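Arsenate Reductase (Corynebacterium glutamicum, PDB 3T38) probably reduces arsenate to arsenite with thioredoxin as the electron source, using a low molecular weight tyrosine phosphatase fold, and so serves arsenic resistance. Local coordinates at residues Lys64-Ala69 / Thr147-Arg152; Gln96-Leu101 / Glu195-Arg200. All coordinates share one frame; numbering follows the deposited sequence.

How the interactions relate
From the N terminus, the chain first lays down three helices, and the third, 55-73, supplies residues 64-69. It then enters the low molecular weight phosphatase fold through strand 83-88 and helix 94-106, which carries residues 96-101. After strand 111-116 and helix 125-133 it reaches residues 147-152, where interaction 1 closes a loop back onto helix 55-73. Strands 156-159 and 173-176 follow, and the last helix, 190-211, closes interaction 2. The two contacts cross along the chain. Interaction 1 ties the N-terminal helices to the phosphatase fold. Interaction 2 joins two helices within that fold. Their centres lie about 22 Å apart, on opposite sides of the chain's centre.

Interaction 1. Residues Lys64-Ala69 / Thr147-Arg152; sequences KDRLHA and TDDVIR. With D1D ((4S,5S)-1,2-dithiane-4,5-diol), chain C.
Asp149 OD2 is gripped by Arg66 from one helix and Tyr37 from another. Arg66 NE meets the syn side of Asp149 OD2 at 3.0 Å, in a salt bridge bent to 143° at the hydrogen. Arg66 NH2 adds a weak bond to the same oxygen. The carboxylate is turned 66° against the guanidinium plane. Thr147 OG1 donates to the other oxygen, Asp149 OD1, over 2.6 Å, which, with the bonds to OD2, limits the rotation of the carboxylate. Thr147 also lays CG2 over one face of the guanidinium, toward its rim, 3.5 Å from Arg66 CZ. A bend at chi3 (77°) carries the Arg66 guanidinium to the bound dithiane diol. Arg66 NH2 lies 3.3 Å from S4 of that ligand, approaching obliquely, while NH1 bonds to Ser41. Further along both helices, Ala69 CB meets Val150 CG1 at 3.7 Å, the apolar part of the contact. Glu40 of the second subunit accepts bonds from the backbone N of Asp148 and Asp149. Arg66 thus joins the ligand pocket to a buried ion pair between the N-terminal helices and the low molecular weight phosphatase fold. Asp149 probably balances the charge of Arg66 and, with Ser41, holds the guanidinium beside the ligand.

Interaction 2. Residues Gln96-Leu101 / Glu195-Arg200; sequences QIASAL and EEIDGR
Helix segments 96-101 and 195-200 run in broadly the same direction, with axes 9.5 Å apart at closest approach and a crossing angle of -43°. The backbones come nearest at Ala98 and Ile197, their CA atoms 6.2 Å apart. Ile197 is the central side chain. Ile197 CG2 lies anti to the backbone N and meets Ala98 CA at 3.7 Å, so the methyl rests against the backbone itself. Ala98 CB touches Ile197 CG2 at 3.9 Å.

Ile97 crosses Ile197 at about a right angle, with Ile97 CG2 3.8 Å from Ile197 CG2. Each isoleucine has CG1 beside its own backbone N and an extended second torsion. In this shape Ile97 CD1 and Ile197 CD1 come within 4.0 Å of each other.

One turn on from Ile97, Leu101 reaches the other helix beside Asp198. Leu101 CD1 lies 3.6 Å from Asp198 CA and also packs on its CB. The aspartate meets Leu101 mainly through its carbons. Asp198 OD1 also lies beside both leucine methyls, but its hydrogen bond goes to Tyr105 OH. Asp198 OD2 forms a salt bridge with Arg134. These bonds satisfy the buried carboxylate next to an apolar side chain.

No hydrogen bond joins the two segments; apart from Asp198 the contact is apolar. Ile194 and Ile201 of helix 190-211 extend it, touching Ile97 and Leu101 respectively. Ala98 also touches Phe86 of strand 83-88, and Ser99 packs on that strand and on strand 111-116. Helix 94-106 thus packs against helix 190-211 with one face and on strands 83-88 and 111-116 of the parallel sheet with another.

Interaction 1. Residues Lys64-Ala69 / Thr147-Arg152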
loop_
_atom_site.group_PDB
_atom_site.type_symbol
_atom_site.label_atom_id
_atom_site.label_comp_id
_atom_site.label_asym_id
_atom_site.label_seq_id
_atom_site.Cartn_x
_atom_site.Cartn_y
_atom_site.Cartn_z
ATOM N N LYS A 64 -11.165 -3.858 7.971
ATOM C CA LYS A 64 -11.991 -3.563 9.151
ATOM C C LYS A 64 -11.164 -2.867 10.258
ATOM O O LYS A 64 -11.626 -1.896 10.903
ATOM C CB LYS A 64 -12.636 -4.847 9.706
ATOM C CG LYS A 64 -13.790 -5.389 8.820
ATOM C CD LYS A 64 -14.600 -6.483 9.466
ATOM C CE LYS A 64 -15.819 -6.828 8.575
ATOM N NZ LYS A 64 -16.629 -8.019 9.044
ATOM N N ASP A 65 -9.910 -3.307 10.449
ATOM C CA ASP A 65 -9.099 -2.643 11.428
ATOM C C ASP A 65 -8.767 -1.249 10.965
ATOM O O ASP A 65 -8.791 -0.295 11.764
ATOM C CB ASP A 65 -7.816 -3.395 11.837
ATOM C CG ASP A 65 -7.156 -2.720 13.125
ATOM O OD1 ASP A 65 -7.913 -2.040 13.953
ATOM O OD2 ASP A 65 -5.926 -2.816 13.309
ATOM N N ARG A 66 -8.485 -1.105 9.673
ATOM C CA ARG A 66 -8.165 0.216 9.090
ATOM C C ARG A 66 -9.333 1.223 9.162
ATOM O O ARG A 66 -9.163 2.375 9.570
ATOM C CB ARG A 66 -7.669 0.065 7.658
ATOM C CG ARG A 66 -6.230 -0.413 7.573
ATOM C CD ARG A 66 -5.870 -0.666 6.132
ATOM N NE ARG A 66 -5.643 0.632 5.493
ATOM C CZ ARG A 66 -5.539 0.822 4.185
ATOM N NH1 ARG A 66 -5.742 -0.183 3.331
ATOM N NH2 ARG A 66 -5.260 2.042 3.733
ATOM N N LEU A 67 -10.520 0.765 8.834
ATOM C CA LEU A 67 -11.703 1.632 8.961
ATOM C C LEU A 67 -11.934 2.075 10.385
ATOM O O LEU A 67 -12.245 3.187 10.585
ATOM C CB LEU A 67 -12.951 0.959 8.395
ATOM C CG LEU A 67 -12.937 0.852 6.880
ATOM C CD1 LEU A 67 -13.948 -0.245 6.394
ATOM C CD2 LEU A 67 -13.268 2.220 6.263
ATOM N N HIS A 68 -11.733 1.183 11.369
ATOM C CA HIS A 68 -11.844 1.542 12.798
ATOM C C HIS A 68 -10.784 2.575 13.162
ATOM O O HIS A 68 -11.115 3.594 13.733
ATOM C CB HIS A 68 -11.763 0.318 13.713
ATOM C CG HIS A 68 -11.958 0.643 15.174
ATOM N ND1 HIS A 68 -13.208 0.794 15.749
ATOM C CD2 HIS A 68 -11.058 0.842 16.176
ATOM C CE1 HIS A 68 -13.070 1.093 17.031
ATOM N NE2 HIS A 68 -11.776 1.128 17.316
ATOM N N ALA A 69 -9.519 2.331 12.793
ATOM C CA ALA A 69 -8.492 3.336 12.965
ATOM C C ALA A 69 -8.951 4.688 12.381
ATOM O O ALA A 69 -8.894 5.699 13.083
ATOM C CB ALA A 69 -7.169 2.908 12.361
ATOM N N THR A 147 0.081 2.115 6.793
ATOM C CA THR A 147 -0.923 2.934 6.085
ATOM C C THR A 147 -1.185 4.169 6.968
ATOM O O THR A 147 -0.871 4.191 8.145
ATOM C CB THR A 147 -2.232 2.178 5.865
ATOM O OG1 THR A 147 -2.725 1.725 7.131
ATOM C CG2 THR A 147 -2.075 0.948 4.857
ATOM N N ASP A 148 -1.696 5.213 6.367
ATOM C CA ASP A 148 -1.816 6.498 7.028
ATOM C C ASP A 148 -2.920 6.457 8.060
ATOM O O ASP A 148 -2.763 7.031 9.118
ATOM C CB ASP A 148 -2.177 7.587 5.981
ATOM C CG ASP A 148 -2.081 8.995 6.543
ATOM O OD1 ASP A 148 -0.939 9.423 6.846
ATOM O OD2 ASP A 148 -3.130 9.654 6.628
ATOM N N ASP A 149 -4.038 5.779 7.778
ATOM C CA ASP A 149 -5.155 5.801 8.731
ATOM C C ASP A 149 -4.675 5.369 10.137
ATOM O O ASP A 149 -5.040 5.986 11.126
ATOM C CB ASP A 149 -6.312 4.911 8.287
ATOM C CG ASP A 149 -5.843 3.657 7.591
ATOM O OD1 ASP A 149 -4.768 3.046 7.953
ATOM O OD2 ASP A 149 -6.486 3.335 6.587
ATOM N N VAL A 150 -3.843 4.328 10.224
ATOM C CA VAL A 150 -3.413 3.833 11.539
ATOM C C VAL A 150 -2.411 4.721 12.259
ATOM O O VAL A 150 -2.347 4.668 13.487
ATOM C CB VAL A 150 -2.970 2.336 11.540
ATOM C CG1 VAL A 150 -4.120 1.497 10.895
ATOM C CG2 VAL A 150 -1.654 2.139 10.788
ATOM N N ILE A 151 -1.677 5.546 11.506
ATOM C CA ILE A 151 -0.836 6.515 12.104
ATOM C C ILE A 151 -1.709 7.587 12.712
ATOM O O ILE A 151 -1.531 7.948 13.869
ATOM C CB ILE A 151 0.173 7.122 11.110
ATOM C CG1 ILE A 151 1.134 6.041 10.535
ATOM C CG2 ILE A 151 1.006 8.219 11.818
ATOM C CD1 ILE A 151 1.860 6.546 9.175
ATOM N N ARG A 152 -2.692 8.065 11.963
ATOM C CA ARG A 152 -3.594 9.151 12.440
ATOM C C ARG A 152 -4.358 8.752 13.702
ATOM O O ARG A 152 -4.650 9.587 14.595
ATOM C CB ARG A 152 -4.573 9.531 11.365
ATOM C CG ARG A 152 -3.966 10.285 10.181
ATOM C CD ARG A 152 -5.053 10.804 9.244
ATOM N NE ARG A 152 -4.553 11.517 8.068
ATOM C CZ ARG A 152 -4.664 12.830 7.902
ATOM N NH1 ARG A 152 -5.229 13.598 8.843
ATOM N NH2 ARG A 152 -4.174 13.387 6.816
HETATM S S1 D1D C . -5.967 3.858 -1.033
HETATM C C1 D1D C . -7.334 4.938 -1.570
HETATM C C2 D1D C . -8.113 5.328 -0.367
HETATM O O2 D1D C . -9.260 5.940 -0.803
HETATM C C3 D1D C . -8.704 4.078 0.239
HETATM O O3 D1D C . -9.896 4.515 0.695
HETATM C C4 D1D C . -7.994 3.460 1.414
HETATM S S4 D1D C . -6.545 2.561 0.771
#

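Interaction 2. Residues Gln96-Leu101 / Glu195-Arg200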
loop_
_atom_site.group_PDB
_atom_site.type_symbol
_atom_site.label_atom_id
_atom_site.label_comp_id
_atom_site.label_asym_id
_atom_site.label_seq_id
_atom_site.Cartn_x
_atom_site.Cartn_y
_atom_site.Cartn_z
ATOM N N GLN A 96 5.805 -7.224 15.554
ATOM C CA GLN A 96 4.833 -8.251 15.930
ATOM C C GLN A 96 5.033 -8.708 17.365
ATOM O O GLN A 96 4.057 -8.934 18.085
ATOM C CB GLN A 96 4.919 -9.458 14.976
ATOM C CG GLN A 96 4.611 -9.118 13.503
ATOM C CD GLN A 96 3.103 -9.070 13.211
ATOM O OE1 GLN A 96 2.278 -9.100 14.128
ATOM N NE2 GLN A 96 2.733 -9.018 11.920
ATOM N N ILE A 97 6.289 -8.856 17.755
ATOM C CA ILE A 97 6.680 -9.127 19.114
ATOM C C ILE A 97 6.214 -8.010 20.012
ATOM O O ILE A 97 5.574 -8.288 21.047
ATOM C CB ILE A 97 8.230 -9.235 19.259
ATOM C CG1 ILE A 97 8.751 -10.370 18.383
ATOM C CG2 ILE A 97 8.619 -9.394 20.773
ATOM C CD1 ILE A 97 10.300 -10.366 18.239
ATOM N N ALA A 98 6.520 -6.759 19.639
ATOM C CA ALA A 98 6.197 -5.651 20.500
ATOM C C ALA A 98 4.681 -5.560 20.654
ATOM O O ALA A 98 4.148 -5.346 21.750
ATOM C CB ALA A 98 6.742 -4.355 19.956
ATOM N N SER A 99 3.980 -5.709 19.535
ATOM C CA SER A 99 2.551 -5.563 19.557
ATOM C C SER A 99 1.886 -6.629 20.421
ATOM O O SER A 99 0.920 -6.325 21.151
ATOM C CB SER A 99 1.982 -5.638 18.106
ATOM O OG SER A 99 0.549 -5.703 18.135
ATOM N N ALA A 100 2.358 -7.878 20.307
ATOM C CA ALA A 100 1.729 -8.984 21.030
ATOM C C ALA A 100 2.040 -8.920 22.524
ATOM O O ALA A 100 1.208 -9.298 23.338
ATOM C CB ALA A 100 2.104 -10.387 20.407
ATOM N N LEU A 101 3.214 -8.399 22.881
ATOM C CA LEU A 101 3.601 -8.296 24.294
ATOM C C LEU A 101 2.705 -7.203 24.907
ATOM O O LEU A 101 2.074 -7.395 25.953
ATOM C CB LEU A 101 5.129 -8.065 24.441
ATOM C CG LEU A 101 6.082 -9.281 24.181
ATOM C CD1 LEU A 101 7.629 -9.000 24.190
ATOM C CD2 LEU A 101 5.853 -10.368 25.245
ATOM N N GLU A 195 13.457 -10.680 24.428
ATOM C CA GLU A 195 13.787 -10.239 25.800
ATOM C C GLU A 195 14.022 -8.756 25.878
ATOM O O GLU A 195 13.582 -8.135 26.816
ATOM C CB GLU A 195 15.056 -10.895 26.327
ATOM C CG GLU A 195 15.117 -12.349 26.052
ATOM C CD GLU A 195 14.487 -13.164 27.157
ATOM O OE1 GLU A 195 13.320 -12.801 27.552
ATOM O OE2 GLU A 195 15.167 -14.140 27.620
ATOM N N GLU A 196 14.766 -8.196 24.925
ATOM C CA GLU A 196 15.000 -6.757 24.966
ATOM C C GLU A 196 13.689 -5.993 24.736
ATOM O O GLU A 196 13.403 -5.036 25.425
ATOM C CB GLU A 196 16.079 -6.326 23.992
ATOM C CG GLU A 196 16.072 -4.817 23.790
ATOM C CD GLU A 196 17.262 -4.316 22.991
ATOM O OE1 GLU A 196 17.820 -5.114 22.178
ATOM O OE2 GLU A 196 17.632 -3.118 23.178
ATOM N N ILE A 197 12.880 -6.447 23.797
ATOM C CA ILE A 197 11.664 -5.780 23.521
ATOM C C ILE A 197 10.687 -5.854 24.713
ATOM O O ILE A 197 10.070 -4.845 25.076
ATOM C CB ILE A 197 11.030 -6.368 22.255
ATOM C CG1 ILE A 197 11.866 -5.962 21.012
ATOM C CG2 ILE A 197 9.515 -5.963 22.137
ATOM C CD1 ILE A 197 11.413 -6.814 19.724
ATOM N N ASP A 198 10.567 -7.040 25.323
ATOM C CA ASP A 198 9.755 -7.228 26.519
ATOM C C ASP A 198 10.119 -6.229 27.628
ATOM O O ASP A 198 9.236 -5.542 28.154
ATOM C CB ASP A 198 9.919 -8.662 27.052
ATOM C CG ASP A 198 8.813 -9.054 28.052
ATOM O OD1 ASP A 198 7.710 -8.411 28.097
ATOM O OD2 ASP A 198 9.030 -10.020 28.792
ATOM N N GLY A 199 11.399 -6.147 27.988
ATOM C CA GLY A 199 11.843 -5.090 28.886
ATOM C C GLY A 199 11.332 -3.688 28.534
ATOM O O GLY A 199 10.940 -2.927 29.434
ATOM N N ARG A 200 11.321 -3.339 27.239
ATOM C CA ARG A 200 10.906 -2.006 26.807
ATOM C C ARG A 200 9.358 -1.870 26.831
ATOM O O ARG A 200 8.813 -0.801 27.127
ATOM C CB ARG A 200 11.439 -1.684 25.390
ATOM C CG ARG A 200 13.010 -1.379 25.310
ATOM C CD ARG A 200 13.468 -1.337 23.847
ATOM N NE ARG A 200 14.750 -0.672 23.588
ATOM C CZ ARG A 200 14.944 0.653 23.633
ATOM N NH1 ARG A 200 13.959 1.494 23.993
ATOM N NH2 ARG A 200 16.137 1.139 23.348
#